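Local coordinates for CPXV018 protein (Cowpox virus, PDB 4PDC) that probably acts as an MHC class I-like decoy ligand that engages the NKG2D receptor of natural killer cells and so helps the virus evade immune attack, at residues E[76-82]-E[94-100]; E[51-55]-E[137-141]; E[19-23]-E[59-63]; E[28-32]-E[41-45]. The protein carries 2 engineered substitutions. One frame throughout, in Å; residues are numbered along the deposited sequence.

Contact 1 of 4, residues E[76-82]-E[94-100]; sequences EDLTYFY and DQDYLYN. Engineered in segment 94-100: Asp96 (natural residue Phe).
The hydroxyl of Tyr80 reaches OE1 of Gln95, and that of Tyr99 reaches OE2 of Glu76, each O-O distance being 2.6 Å. Both bonds lie on the helix-facing side of an antiparallel hairpin, strands 75-87 and 90-99, in a sheet that carries helices as an MHC class I-like platform does. This side is the tightly packed one. Gln95 OE1 meets the Tyr80 ring at its edge, with ring and amide planes turned 69° apart. With CG anti to the backbone N (chi1 -176°), the Tyr99 ring is carried toward Glu76, where its hydroxyl uses the anti lone pair of OE2. Between these bonds Tyr80 and Tyr97 lie side by side, CD1 of Tyr80 being 3.5 Å from CE2 of Tyr97, and CD2 of Leu78 touches the edge of the Tyr99 ring. The other side is looser: Thr79 CB rests 3.8 Å from Leu98 CB, and the carboxylate of Asp96, an engineered residue, runs beside the Phe81 ring. Paired backbone bonds join Thr79 to Leu98 and Phe81 to Asp96. Where strand 90-99 runs out, Asn100 donates from N to Asp77 O and accepts through OD1 from Asp77 N. The two tyrosine hydroxyls each give one bond, to the amide of Gln95 and to the carboxylate of buried Glu76, whose other polar atoms are held by Glu122 and Asn113, so side chains as well as backbone tie the strands together.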
loop_
_atom_site.group_PDB
_atom_site.type_symbol
_atom_site.label_atom_id
_atom_site.label_comp_id
_atom_site.label_asym_id
_atom_site.label_seq_id
_atom_site.Cartn_x
_atom_site.Cartn_y
_atom_site.Cartn_z
ATOM N N GLU E 76 -20.880 -6.914 -22.872
ATOM C CA GLU E 76 -19.697 -7.401 -22.171
ATOM C C GLU E 76 -19.919 -7.318 -20.669
ATOM O O GLU E 76 -20.188 -6.243 -20.132
ATOM C CB GLU E 76 -18.448 -6.598 -22.551
ATOM C CG GLU E 76 -17.868 -6.948 -23.905
ATOM C CD GLU E 76 -16.416 -6.523 -24.047
ATOM O OE1 GLU E 76 -16.091 -5.363 -23.707
ATOM O OE2 GLU E 76 -15.599 -7.357 -24.498
ATOM N N ASP E 77 -19.814 -8.466 -20.006
ATOM C CA ASP E 77 -19.910 -8.545 -18.557
ATOM C C ASP E 77 -18.585 -9.027 -17.988
ATOM O O ASP E 77 -18.126 -10.123 -18.300
ATOM C CB ASP E 77 -21.042 -9.481 -18.136
ATOM C CG ASP E 77 -21.284 -9.460 -16.643
ATOM O OD1 ASP E 77 -21.833 -8.456 -16.146
ATOM O OD2 ASP E 77 -20.927 -10.446 -15.965
ATOM N N LEU E 78 -17.976 -8.193 -17.155
ATOM C CA LEU E 78 -16.682 -8.499 -16.565
ATOM C C LEU E 78 -16.824 -8.632 -15.059
ATOM O O LEU E 78 -17.403 -7.763 -14.412
ATOM C CB LEU E 78 -15.668 -7.409 -16.911
ATOM C CG LEU E 78 -15.333 -7.281 -18.396
ATOM C CD1 LEU E 78 -14.658 -5.957 -18.672
ATOM C CD2 LEU E 78 -14.437 -8.435 -18.825
ATOM N N THR E 79 -16.307 -9.726 -14.509
ATOM C CA THR E 79 -16.325 -9.926 -13.064
ATOM C C THR E 79 -14.929 -10.213 -12.544
ATOM O O THR E 79 -14.155 -10.938 -13.169
ATOM C CB THR E 79 -17.253 -11.083 -12.655
ATOM O OG1 THR E 79 -18.575 -10.843 -13.151
ATOM C CG2 THR E 79 -17.307 -11.229 -11.142
ATOM N N TYR E 80 -14.620 -9.624 -11.393
ATOM C CA TYR E 80 -13.400 -9.927 -10.664
ATOM C C TYR E 80 -13.754 -10.258 -9.229
ATOM O O TYR E 80 -14.336 -9.438 -8.520
ATOM C CB TYR E 80 -12.424 -8.757 -10.716
ATOM C CG TYR E 80 -11.171 -8.963 -9.893
ATOM C CD1 TYR E 80 -10.329 -10.044 -10.128
ATOM C CD2 TYR E 80 -10.817 -8.064 -8.898
ATOM C CE1 TYR E 80 -9.173 -10.229 -9.384
ATOM C CE2 TYR E 80 -9.670 -8.239 -8.153
ATOM C CZ TYR E 80 -8.851 -9.322 -8.398
ATOM O OH TYR E 80 -7.705 -9.490 -7.650
ATOM N N PHE E 81 -13.403 -11.469 -8.812
ATOM C CA PHE E 81 -13.709 -11.954 -7.475
ATOM C C PHE E 81 -12.410 -12.069 -6.704
ATOM O O PHE E 81 -11.465 -12.675 -7.190
ATOM C CB PHE E 81 -14.428 -13.301 -7.553
ATOM C CG PHE E 81 -14.683 -13.938 -6.218
ATOM C CD1 PHE E 81 -15.752 -13.536 -5.438
ATOM C CD2 PHE E 81 -13.869 -14.959 -5.757
ATOM C CE1 PHE E 81 -15.995 -14.130 -4.212
ATOM C CE2 PHE E 81 -14.107 -15.559 -4.532
ATOM C CZ PHE E 81 -15.170 -15.145 -3.760
ATOM N N TYR E 82 -12.353 -11.450 -5.527
ATOM C CA TYR E 82 -11.173 -11.529 -4.675
ATOM C C TYR E 82 -11.577 -11.853 -3.245
ATOM O O TYR E 82 -12.410 -11.160 -2.652
ATOM C CB TYR E 82 -10.370 -10.225 -4.710
ATOM C CG TYR E 82 -9.133 -10.301 -3.850
ATOM C CD1 TYR E 82 -7.980 -10.919 -4.316
ATOM C CD2 TYR E 82 -9.124 -9.783 -2.561
ATOM C CE1 TYR E 82 -6.849 -11.007 -3.529
ATOM C CE2 TYR E 82 -7.996 -9.868 -1.767
ATOM C CZ TYR E 82 -6.862 -10.478 -2.256
ATOM O OH TYR E 82 -5.734 -10.569 -1.469
ATOM N N ASP E 94 -7.767 -16.228 -2.845
ATOM C CA ASP E 94 -8.387 -16.801 -4.023
ATOM C C ASP E 94 -8.896 -15.665 -4.894
ATOM O O ASP E 94 -9.431 -14.682 -4.381
ATOM C CB ASP E 94 -9.529 -17.742 -3.624
ATOM C CG ASP E 94 -10.129 -18.469 -4.809
ATOM O OD1 ASP E 94 -9.415 -18.639 -5.818
ATOM O OD2 ASP E 94 -11.310 -18.876 -4.729
ATOM N N GLN E 95 -8.711 -15.776 -6.202
ATOM C CA GLN E 95 -9.273 -14.784 -7.105
ATOM C C GLN E 95 -9.678 -15.418 -8.424
ATOM O O GLN E 95 -9.027 -16.343 -8.912
ATOM C CB GLN E 95 -8.289 -13.627 -7.341
ATOM C CG GLN E 95 -6.977 -14.005 -8.012
ATOM C CD GLN E 95 -6.070 -12.802 -8.257
ATOM O OE1 GLN E 95 -6.277 -11.720 -7.699
ATOM N NE2 GLN E 95 -5.058 -12.989 -9.098
ATOM N N ASP E 96 -10.776 -14.911 -8.976
ATOM C CA ASP E 96 -11.337 -15.415 -10.221
ATOM C C ASP E 96 -11.654 -14.259 -11.151
ATOM O O ASP E 96 -11.959 -13.152 -10.701
ATOM C CB ASP E 96 -12.607 -16.229 -9.958
ATOM C CG ASP E 96 -12.338 -17.500 -9.182
ATOM O OD1 ASP E 96 -11.315 -18.163 -9.457
ATOM O OD2 ASP E 96 -13.153 -17.834 -8.296
ATOM N N TYR E 97 -11.576 -14.533 -12.446
ATOM C CA TYR E 97 -11.954 -13.586 -13.485
ATOM C C TYR E 97 -13.026 -14.218 -14.363
ATOM O O TYR E 97 -12.837 -15.336 -14.848
ATOM C CB TYR E 97 -10.753 -13.202 -14.345
ATOM C CG TYR E 97 -9.525 -12.772 -13.581
ATOM C CD1 TYR E 97 -8.640 -13.711 -13.065
ATOM C CD2 TYR E 97 -9.234 -11.426 -13.397
ATOM C CE1 TYR E 97 -7.508 -13.321 -12.377
ATOM C CE2 TYR E 97 -8.106 -11.026 -12.710
ATOM C CZ TYR E 97 -7.245 -11.979 -12.202
ATOM O OH TYR E 97 -6.117 -11.587 -11.518
ATOM N N LEU E 98 -14.135 -13.509 -14.569
ATOM C CA LEU E 98 -15.212 -13.996 -15.432
ATOM C C LEU E 98 -15.469 -13.032 -16.579
ATOM O O LEU E 98 -15.529 -11.815 -16.384
ATOM C CB LEU E 98 -16.520 -14.192 -14.656
ATOM C CG LEU E 98 -16.496 -14.946 -13.329
ATOM C CD1 LEU E 98 -17.860 -14.877 -12.663
ATOM C CD2 LEU E 98 -16.090 -16.379 -13.561
ATOM N N TYR E 99 -15.620 -13.596 -17.773
ATOM C CA TYR E 99 -16.073 -12.856 -18.938
ATOM C C TYR E 99 -17.400 -13.460 -19.382
ATOM O O TYR E 99 -17.453 -14.625 -19.781
ATOM C CB TYR E 99 -15.041 -12.914 -20.064
ATOM C CG TYR E 99 -15.416 -12.079 -21.267
ATOM C CD1 TYR E 99 -16.160 -12.618 -22.306
ATOM C CD2 TYR E 99 -15.038 -10.746 -21.356
ATOM C CE1 TYR E 99 -16.511 -11.856 -23.402
ATOM C CE2 TYR E 99 -15.383 -9.977 -22.451
ATOM C CZ TYR E 99 -16.119 -10.538 -23.469
ATOM O OH TYR E 99 -16.464 -9.780 -24.560
ATOM N N ASN E 100 -18.466 -12.669 -19.299
ATOM C CA ASN E 100 -19.817 -13.165 -19.541
ATOM C C ASN E 100 -20.103 -14.422 -18.715
ATOM O O ASN E 100 -20.691 -15.386 -19.201
ATOM C CB ASN E 100 -20.022 -13.428 -21.034
ATOM C CG ASN E 100 -19.980 -12.146 -21.857
ATOM O OD1 ASN E 100 -20.218 -11.058 -21.336
ATOM N ND2 ASN E 100 -19.676 -12.270 -23.141
#

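Contact 2 of 4, residues E[51-55]-E[137-141]; sequences FLPFY and HLRSL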
loop_
_atom_site.group_PDB
_atom_site.type_symbol
_atom_site.label_atom_id
_atom_site.label_comp_id
_atom_site.label_asym_id
_atom_site.label_seq_id
_atom_site.Cartn_x
_atom_site.Cartn_y
_atom_site.Cartn_z
ATOM N N PHE E 51 -14.192 1.596 7.338
ATOM C CA PHE E 51 -14.129 0.727 6.171
ATOM C C PHE E 51 -14.949 1.253 4.994
ATOM O O PHE E 51 -14.489 1.207 3.854
ATOM C CB PHE E 51 -14.574 -0.678 6.566
ATOM C CG PHE E 51 -13.694 -1.294 7.612
ATOM C CD1 PHE E 51 -12.529 -1.947 7.255
ATOM C CD2 PHE E 51 -14.006 -1.177 8.956
ATOM C CE1 PHE E 51 -11.701 -2.495 8.217
ATOM C CE2 PHE E 51 -13.183 -1.725 9.924
ATOM C CZ PHE E 51 -12.030 -2.381 9.554
ATOM N N LEU E 52 -16.146 1.766 5.264
ATOM C CA LEU E 52 -16.993 2.291 4.196
ATOM C C LEU E 52 -16.289 3.389 3.382
ATOM O O LEU E 52 -16.254 3.314 2.153
ATOM C CB LEU E 52 -18.315 2.827 4.762
ATOM C CG LEU E 52 -19.289 1.798 5.348
ATOM C CD1 LEU E 52 -20.531 2.501 5.882
ATOM C CD2 LEU E 52 -19.681 0.731 4.331
ATOM N N PRO E 53 -15.725 4.409 4.054
ATOM C CA PRO E 53 -15.088 5.472 3.259
ATOM C C PRO E 53 -13.843 4.986 2.527
ATOM O O PRO E 53 -13.562 5.459 1.430
ATOM C CB PRO E 53 -14.730 6.537 4.304
ATOM C CG PRO E 53 -14.699 5.815 5.597
ATOM C CD PRO E 53 -15.703 4.711 5.494
ATOM N N PHE E 54 -13.121 4.047 3.131
ATOM C CA PHE E 54 -11.941 3.459 2.509
ATOM C C PHE E 54 -12.336 2.691 1.248
ATOM O O PHE E 54 -11.758 2.897 0.182
ATOM C CB PHE E 54 -11.221 2.539 3.502
ATOM C CG PHE E 54 -9.993 1.874 2.944
ATOM C CD1 PHE E 54 -8.787 2.550 2.886
ATOM C CD2 PHE E 54 -10.040 0.567 2.496
ATOM C CE1 PHE E 54 -7.653 1.938 2.382
ATOM C CE2 PHE E 54 -8.908 -0.051 1.988
ATOM C CZ PHE E 54 -7.715 0.638 1.932
ATOM N N TYR E 55 -13.332 1.819 1.372
ATOM C CA TYR E 55 -13.782 1.016 0.243
ATOM C C TYR E 55 -14.399 1.883 -0.850
ATOM O O TYR E 55 -14.259 1.578 -2.036
ATOM C CB TYR E 55 -14.795 -0.043 0.693
ATOM C CG TYR E 55 -14.218 -1.145 1.569
ATOM C CD1 TYR E 55 -12.895 -1.559 1.434
ATOM C CD2 TYR E 55 -15.005 -1.772 2.528
ATOM C CE1 TYR E 55 -12.374 -2.566 2.241
ATOM C CE2 TYR E 55 -14.495 -2.778 3.333
ATOM C CZ TYR E 55 -13.180 -3.167 3.188
ATOM O OH TYR E 55 -12.683 -4.158 3.996
ATOM N N HIS E 137 -8.447 -6.411 7.750
ATOM C CA HIS E 137 -9.826 -5.932 7.675
ATOM C C HIS E 137 -10.792 -7.039 8.083
ATOM O O HIS E 137 -11.741 -6.806 8.834
ATOM C CB HIS E 137 -10.175 -5.442 6.268
ATOM C CG HIS E 137 -9.560 -4.125 5.913
ATOM N ND1 HIS E 137 -10.160 -3.237 5.045
ATOM C CD2 HIS E 137 -8.400 -3.545 6.301
ATOM C CE1 HIS E 137 -9.396 -2.168 4.915
ATOM N NE2 HIS E 137 -8.322 -2.330 5.667
ATOM N N LEU E 138 -10.543 -8.243 7.577
ATOM C CA LEU E 138 -11.372 -9.403 7.887
ATOM C C LEU E 138 -11.461 -9.626 9.395
ATOM O O LEU E 138 -12.547 -9.772 9.946
ATOM C CB LEU E 138 -10.818 -10.650 7.192
ATOM C CG LEU E 138 -11.377 -12.008 7.625
ATOM C CD1 LEU E 138 -12.894 -12.056 7.489
ATOM C CD2 LEU E 138 -10.734 -13.126 6.815
ATOM N N ARG E 139 -10.314 -9.636 10.061
ATOM C CA ARG E 139 -10.279 -9.852 11.499
ATOM C C ARG E 139 -10.981 -8.714 12.246
ATOM O O ARG E 139 -11.690 -8.945 13.226
ATOM C CB ARG E 139 -8.829 -10.001 11.963
ATOM C CG ARG E 139 -8.170 -11.278 11.457
ATOM C CD ARG E 139 -6.699 -11.345 11.831
ATOM N NE ARG E 139 -6.506 -11.448 13.272
ATOM C CZ ARG E 139 -5.357 -11.203 13.892
ATOM N NH1 ARG E 139 -4.289 -10.834 13.197
ATOM N NH2 ARG E 139 -5.279 -11.318 15.210
ATOM N N SER E 140 -10.806 -7.488 11.770
ATOM C CA SER E 140 -11.461 -6.343 12.393
ATOM C C SER E 140 -12.975 -6.403 12.186
ATOM O O SER E 140 -13.747 -6.012 13.064
ATOM C CB SER E 140 -10.901 -5.035 11.832
ATOM O OG SER E 140 -9.491 -4.981 11.979
ATOM N N LEU E 141 -13.404 -6.897 11.027
ATOM C CA LEU E 141 -14.832 -6.972 10.722
ATOM C C LEU E 141 -15.495 -8.122 11.473
ATOM O O LEU E 141 -16.651 -8.017 11.884
ATOM C CB LEU E 141 -15.054 -7.125 9.216
ATOM C CG LEU E 141 -14.740 -5.888 8.371
ATOM C CD1 LEU E 141 -14.702 -6.253 6.896
ATOM C CD2 LEU E 141 -15.745 -4.767 8.623
#
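ND1 of His137 lies 2.9 Å from the hydroxyl of Tyr55 in a nearly straight hydrogen bond whose proton could belong to either partner. The imidazole sits in an aromatic cluster with Phe51, Phe54 and Tyr55, where the start of helix 51-64 meets helix 131-146 at one end of the MHC class I-like platform. With CG anti to the carbonyl carbon (chi1 -74°), His137 sends its ring in among these three. The edge of Phe51 is turned to its face in an edge-to-face pair with planes at 80°, CE1 of Phe51 coming within 3.5 Å of His137 CG. Phe54 takes the edge of the imidazole toward its own face, more offset, CE2 approaching His137 CE1 at 3.6 Å. Tyr55 meets it from the opposite direction, its hydroxyl near the plane of the imidazole at the rim. The hydrogen bond and the two edge-to-face pairs together would restrict rotation of the imidazole. An aromatic side chain of another protein's chain packs on His137, which places the cluster next to an intermolecular interface. Beyond the histidine, Ser140 CB packs 3.7 Å from Phe51 CZ; the Ser140 hydroxyl is bonded to the carbonyl of Met136. Leu141 CD2 lies over one face of Phe51, toward the rim, 4.1 Å from the ring centroid.

Contact 3 of 4, residues E[19-23]-E[59-63]; sequences STVDV and FSEFF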
loop_
_atom_site.group_PDB
_atom_site.type_symbol
_atom_site.label_atom_id
_atom_site.label_comp_id
_atom_site.label_asym_id
_atom_site.label_seq_id
_atom_site.Cartn_x
_atom_site.Cartn_y
_atom_site.Cartn_z
ATOM N N SER E 19 -21.542 -0.395 -12.777
ATOM C CA SER E 19 -20.410 -0.780 -11.948
ATOM C C SER E 19 -20.915 -1.091 -10.552
ATOM O O SER E 19 -21.578 -0.258 -9.938
ATOM C CB SER E 19 -19.367 0.334 -11.899
ATOM O OG SER E 19 -19.091 0.821 -13.199
ATOM N N THR E 20 -20.616 -2.290 -10.058
ATOM C CA THR E 20 -21.060 -2.685 -8.728
ATOM C C THR E 20 -19.990 -3.481 -7.990
ATOM O O THR E 20 -19.183 -4.178 -8.602
ATOM C CB THR E 20 -22.354 -3.523 -8.795
ATOM O OG1 THR E 20 -22.077 -4.792 -9.394
ATOM C CG2 THR E 20 -23.425 -2.808 -9.609
ATOM N N VAL E 21 -19.981 -3.352 -6.668
ATOM C CA VAL E 21 -19.152 -4.202 -5.823
ATOM C C VAL E 21 -19.969 -4.711 -4.641
ATOM O O VAL E 21 -20.739 -3.958 -4.047
ATOM C CB VAL E 21 -17.912 -3.468 -5.294
ATOM C CG1 VAL E 21 -16.962 -4.457 -4.636
ATOM C CG2 VAL E 21 -17.205 -2.717 -6.418
ATOM N N ASP E 22 -19.800 -5.995 -4.329
ATOM C CA ASP E 22 -20.397 -6.630 -3.156
ATOM C C ASP E 22 -19.300 -7.117 -2.221
ATOM O O ASP E 22 -18.351 -7.770 -2.659
ATOM C CB ASP E 22 -21.281 -7.816 -3.550
ATOM C CG ASP E 22 -22.420 -7.422 -4.466
ATOM O OD1 ASP E 22 -22.996 -6.335 -4.269
ATOM O OD2 ASP E 22 -22.734 -8.207 -5.385
ATOM N N VAL E 23 -19.431 -6.799 -0.938
ATOM C CA VAL E 23 -18.503 -7.299 0.071
ATOM C C VAL E 23 -19.228 -8.297 0.957
ATOM O O VAL E 23 -20.212 -7.952 1.614
ATOM C CB VAL E 23 -17.928 -6.174 0.933
ATOM C CG1 VAL E 23 -16.824 -6.709 1.831
ATOM C CG2 VAL E 23 -17.397 -5.049 0.053
ATOM N N PHE E 59 -12.984 1.273 -4.398
ATOM C CA PHE E 59 -13.912 0.751 -5.396
ATOM C C PHE E 59 -14.053 1.720 -6.570
ATOM O O PHE E 59 -13.991 1.307 -7.729
ATOM C CB PHE E 59 -15.281 0.462 -4.768
ATOM C CG PHE E 59 -15.266 -0.649 -3.743
ATOM C CD1 PHE E 59 -14.120 -1.402 -3.517
ATOM C CD2 PHE E 59 -16.403 -0.937 -3.002
ATOM C CE1 PHE E 59 -14.108 -2.418 -2.572
ATOM C CE2 PHE E 59 -16.397 -1.955 -2.052
ATOM C CZ PHE E 59 -15.249 -2.693 -1.840
ATOM N N SER E 60 -14.236 3.004 -6.282
ATOM C CA SER E 60 -14.375 4.003 -7.342
ATOM C C SER E 60 -13.137 4.019 -8.236
ATOM O O SER E 60 -13.245 4.026 -9.465
ATOM C CB SER E 60 -14.614 5.394 -6.752
ATOM O OG SER E 60 -15.821 5.432 -6.015
ATOM N N GLU E 61 -11.963 4.004 -7.610
ATOM C CA GLU E 61 -10.704 4.001 -8.345
ATOM C C GLU E 61 -10.523 2.717 -9.159
ATOM O O GLU E 61 -9.973 2.751 -10.257
ATOM C CB GLU E 61 -9.528 4.183 -7.383
ATOM C CG GLU E 61 -9.490 5.541 -6.691
ATOM C CD GLU E 61 -9.105 6.677 -7.623
ATOM O OE1 GLU E 61 -8.733 6.406 -8.785
ATOM O OE2 GLU E 61 -9.173 7.849 -7.189
ATOM N N PHE E 62 -10.983 1.589 -8.621
ATOM C CA PHE E 62 -10.903 0.313 -9.334
ATOM C C PHE E 62 -11.518 0.425 -10.724
ATOM O O PHE E 62 -10.954 -0.060 -11.706
ATOM C CB PHE E 62 -11.606 -0.800 -8.544
ATOM C CG PHE E 62 -11.644 -2.125 -9.261
ATOM C CD1 PHE E 62 -10.636 -3.055 -9.080
ATOM C CD2 PHE E 62 -12.694 -2.443 -10.113
ATOM C CE1 PHE E 62 -10.670 -4.278 -9.743
ATOM C CE2 PHE E 62 -12.736 -3.662 -10.769
ATOM C CZ PHE E 62 -11.721 -4.576 -10.587
ATOM N N PHE E 63 -12.675 1.074 -10.804
ATOM C CA PHE E 63 -13.373 1.214 -12.074
ATOM C C PHE E 63 -12.815 2.352 -12.925
ATOM O O PHE E 63 -12.689 2.218 -14.140
ATOM C CB PHE E 63 -14.865 1.431 -11.834
ATOM C CG PHE E 63 -15.568 0.217 -11.296
ATOM C CD1 PHE E 63 -15.818 -0.871 -12.115
ATOM C CD2 PHE E 63 -15.977 0.163 -9.975
ATOM C CE1 PHE E 63 -16.465 -1.992 -11.627
ATOM C CE2 PHE E 63 -16.624 -0.952 -9.480
ATOM C CZ PHE E 63 -16.866 -2.033 -10.308
#
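Strand 19-23 and helix 59-63 run at 136° to each other, their short axes 9.5 Å apart at closest approach, with Val21 nearest Phe59 and Ser19 nearest Phe63 along the backbone. This is helix-on-sheet packing in the MHC class I-like platform: helix 51-64 lies over the sheet, and residues one turn apart on it reach down to residues two apart on strand 16-25. Val21 lies between the two phenylalanines, touching both. Its CG1, anti to the backbone N at chi1 -170°, sits over one face of the Phe59 ring, offset toward the rim, in a CH-pi contact 3.8 Å from the centroid. The other methyl, CG2, turns to the edge of Phe63 at CE2, 3.6 Å away, so one valine touches a face and an edge with its two branches. Val23 reaches the edge of Phe59 instead, its CG2 3.7 Å from CZ. Phe59 also forms an edge-to-face pair with Phe8 on strand 2-13 and meets Tyr55 one turn earlier in the helix. The Phe63 ring is sandwiched, with CD2 of Phe62 over the centre of one face and Ser19 over the other. There CB of Ser19 stands 3.6 Å above the centroid, almost exactly on the ring normal.

Contact 4 of 4, residues E[28-32]-E[41-45]; sequences SQIIT and TIPFM
A chi1 of 63° sets the hydroxyl of Thr41 between its own backbone N and carbonyl carbon, turned toward Gln29, while CG2 swings beside the N and reaches Thr32. From there OG1 gives a weak hydrogen bond to Gln29 O at 3.0 Å. The backbone N of the same residue makes the firmer link, to Ile30 O at 2.8 Å, though it approaches from above the carbonyl plane, not along a lone pair. That carbonyl is presented by the classic beta bulge at Ile30 and Ile31, both opposite Val23 of strand 16-25; psi of -26° at Ile30 makes the local kink. CG2 of Thr41 packs against CG2 of Thr32 at 3.6 Å.

Farther along, the chain leaves strand 38-40 and turns through the short 3-10 segment 43-45, bonded back from Met45 N to Ile42 O. Apolar groups of 42-45 pack on Ile30 and Ile31. CG2 of Ile42 meets Ile30 CB at 3.7 Å, CZ of Phe44 approaches Ile30 CG2 obliquely at 3.9 Å, and the methionine, bent at both chi2 and chi3, puts its CE 3.9 Å from Ile31 CD1. Leu141 of helix 131-146 also borders both Ile30 and Met45, so the loop packs at the seam between the edge of the sheet and that helix. The chemistry is divided accordingly: a threonine supplies two polar links to carbonyls of the bulged strand, and aliphatic, thioether and aromatic carbons close the rest without further polar links between the two segments.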
loop_
_atom_site.group_PDB
_atom_site.type_symbol
_atom_site.label_atom_id
_atom_site.label_comp_id
_atom_site.label_asym_id
_atom_site.label_seq_id
_atom_site.Cartn_x
_atom_site.Cartn_y
_atom_site.Cartn_z
ATOM N N SER E 28 -21.989 -13.800 3.569
ATOM C CA SER E 28 -23.089 -12.906 3.906
ATOM C C SER E 28 -22.710 -11.482 3.515
ATOM O O SER E 28 -21.672 -10.976 3.937
ATOM C CB SER E 28 -23.417 -12.989 5.396
ATOM O OG SER E 28 -24.234 -11.901 5.797
ATOM N N GLN E 29 -23.542 -10.841 2.697
ATOM C CA GLN E 29 -23.234 -9.501 2.209
ATOM C C GLN E 29 -23.322 -8.480 3.335
ATOM O O GLN E 29 -24.307 -8.450 4.076
ATOM C CB GLN E 29 -24.182 -9.114 1.073
ATOM C CG GLN E 29 -23.776 -7.848 0.343
ATOM C CD GLN E 29 -24.833 -7.381 -0.635
ATOM O OE1 GLN E 29 -25.844 -6.803 -0.242
ATOM N NE2 GLN E 29 -24.610 -7.639 -1.915
ATOM N N ILE E 30 -22.288 -7.645 3.456
ATOM C CA ILE E 30 -22.223 -6.643 4.515
ATOM C C ILE E 30 -22.117 -5.225 3.954
ATOM O O ILE E 30 -22.510 -4.264 4.612
ATOM C CB ILE E 30 -21.030 -6.900 5.467
ATOM C CG1 ILE E 30 -19.696 -6.844 4.715
ATOM C CG2 ILE E 30 -21.193 -8.248 6.160
ATOM C CD1 ILE E 30 -18.480 -6.739 5.626
ATOM N N ILE E 31 -21.580 -5.103 2.744
ATOM C CA ILE E 31 -21.430 -3.810 2.082
ATOM C C ILE E 31 -21.780 -3.955 0.605
ATOM O O ILE E 31 -21.561 -5.011 0.011
ATOM C CB ILE E 31 -19.989 -3.259 2.218
ATOM C CG1 ILE E 31 -19.605 -3.078 3.688
ATOM C CG2 ILE E 31 -19.838 -1.932 1.491
ATOM C CD1 ILE E 31 -18.113 -2.898 3.895
ATOM N N THR E 32 -22.324 -2.896 0.014
ATOM C CA THR E 32 -22.554 -2.872 -1.424
ATOM C C THR E 32 -22.267 -1.480 -1.973
ATOM O O THR E 32 -22.366 -0.481 -1.261
ATOM C CB THR E 32 -23.996 -3.305 -1.786
ATOM O OG1 THR E 32 -24.100 -3.507 -3.202
ATOM C CG2 THR E 32 -25.014 -2.272 -1.338
ATOM N N THR E 41 -25.098 -3.151 4.490
ATOM C CA THR E 41 -26.236 -4.035 4.242
ATOM C C THR E 41 -26.399 -5.020 5.394
ATOM O O THR E 41 -27.041 -6.059 5.259
ATOM C CB THR E 41 -26.079 -4.818 2.919
ATOM O OG1 THR E 41 -24.930 -5.670 2.991
ATOM C CG2 THR E 41 -25.924 -3.861 1.742
ATOM N N ILE E 42 -25.803 -4.675 6.527
ATOM C CA ILE E 42 -25.896 -5.473 7.737
ATOM C C ILE E 42 -25.870 -4.490 8.909
ATOM O O ILE E 42 -25.173 -3.477 8.840
ATOM C CB ILE E 42 -24.742 -6.503 7.828
ATOM C CG1 ILE E 42 -25.023 -7.563 8.893
ATOM C CG2 ILE E 42 -23.415 -5.811 8.096
ATOM C CD1 ILE E 42 -26.156 -8.500 8.536
ATOM N N PRO E 43 -26.649 -4.758 9.974
ATOM C CA PRO E 43 -26.713 -3.782 11.071
ATOM C C PRO E 43 -25.364 -3.372 11.671
ATOM O O PRO E 43 -25.190 -2.194 11.990
ATOM C CB PRO E 43 -27.562 -4.507 12.118
ATOM C CG PRO E 43 -28.467 -5.369 11.315
ATOM C CD PRO E 43 -27.655 -5.826 10.135
ATOM N N PHE E 44 -24.424 -4.300 11.821
ATOM C CA PHE E 44 -23.186 -3.976 12.526
ATOM C C PHE E 44 -22.273 -3.059 11.710
ATOM O O PHE E 44 -21.270 -2.571 12.223
ATOM C CB PHE E 44 -22.440 -5.259 12.945
ATOM C CG PHE E 44 -21.703 -5.958 11.830
ATOM C CD1 PHE E 44 -20.457 -5.518 11.414
ATOM C CD2 PHE E 44 -22.233 -7.092 11.241
ATOM C CE1 PHE E 44 -19.773 -6.171 10.405
ATOM C CE2 PHE E 44 -21.550 -7.752 10.231
ATOM C CZ PHE E 44 -20.318 -7.289 9.814
ATOM N N MET E 45 -22.636 -2.798 10.455
ATOM C CA MET E 45 -21.863 -1.889 9.606
ATOM C C MET E 45 -22.433 -0.470 9.594
ATOM O O MET E 45 -21.808 0.454 9.078
ATOM C CB MET E 45 -21.798 -2.427 8.175
ATOM C CG MET E 45 -20.851 -3.609 7.996
ATOM S SD MET E 45 -19.167 -3.285 8.559
ATOM C CE MET E 45 -18.754 -1.812 7.637
#

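Contacts 2 and 3 share helix 51-64, and contacts 3 and 4 join neighbouring strands, where Val23 bonds to the backbone of Ile30 and Ile31. Contact 2 is buried, whereas contacts 1, 3 and 4 are partly buried. The centre of contact 3 lies about 6 Å from that of the chain, nearer than the others; CH-pi and van der Waals contacts hold it, without hydrogen bonds between its segments. Contact 2 combines rings with one hydrogen bond and borders another protein's chain. Contact 4, at the sheet margin, touches contact 2 through Tyr55 and Leu141. Contact 1, across the chain centre from contacts 2 and 4, is the backbone-bonded hairpin; it meets contact 3 where Tyr80 packs on Phe62.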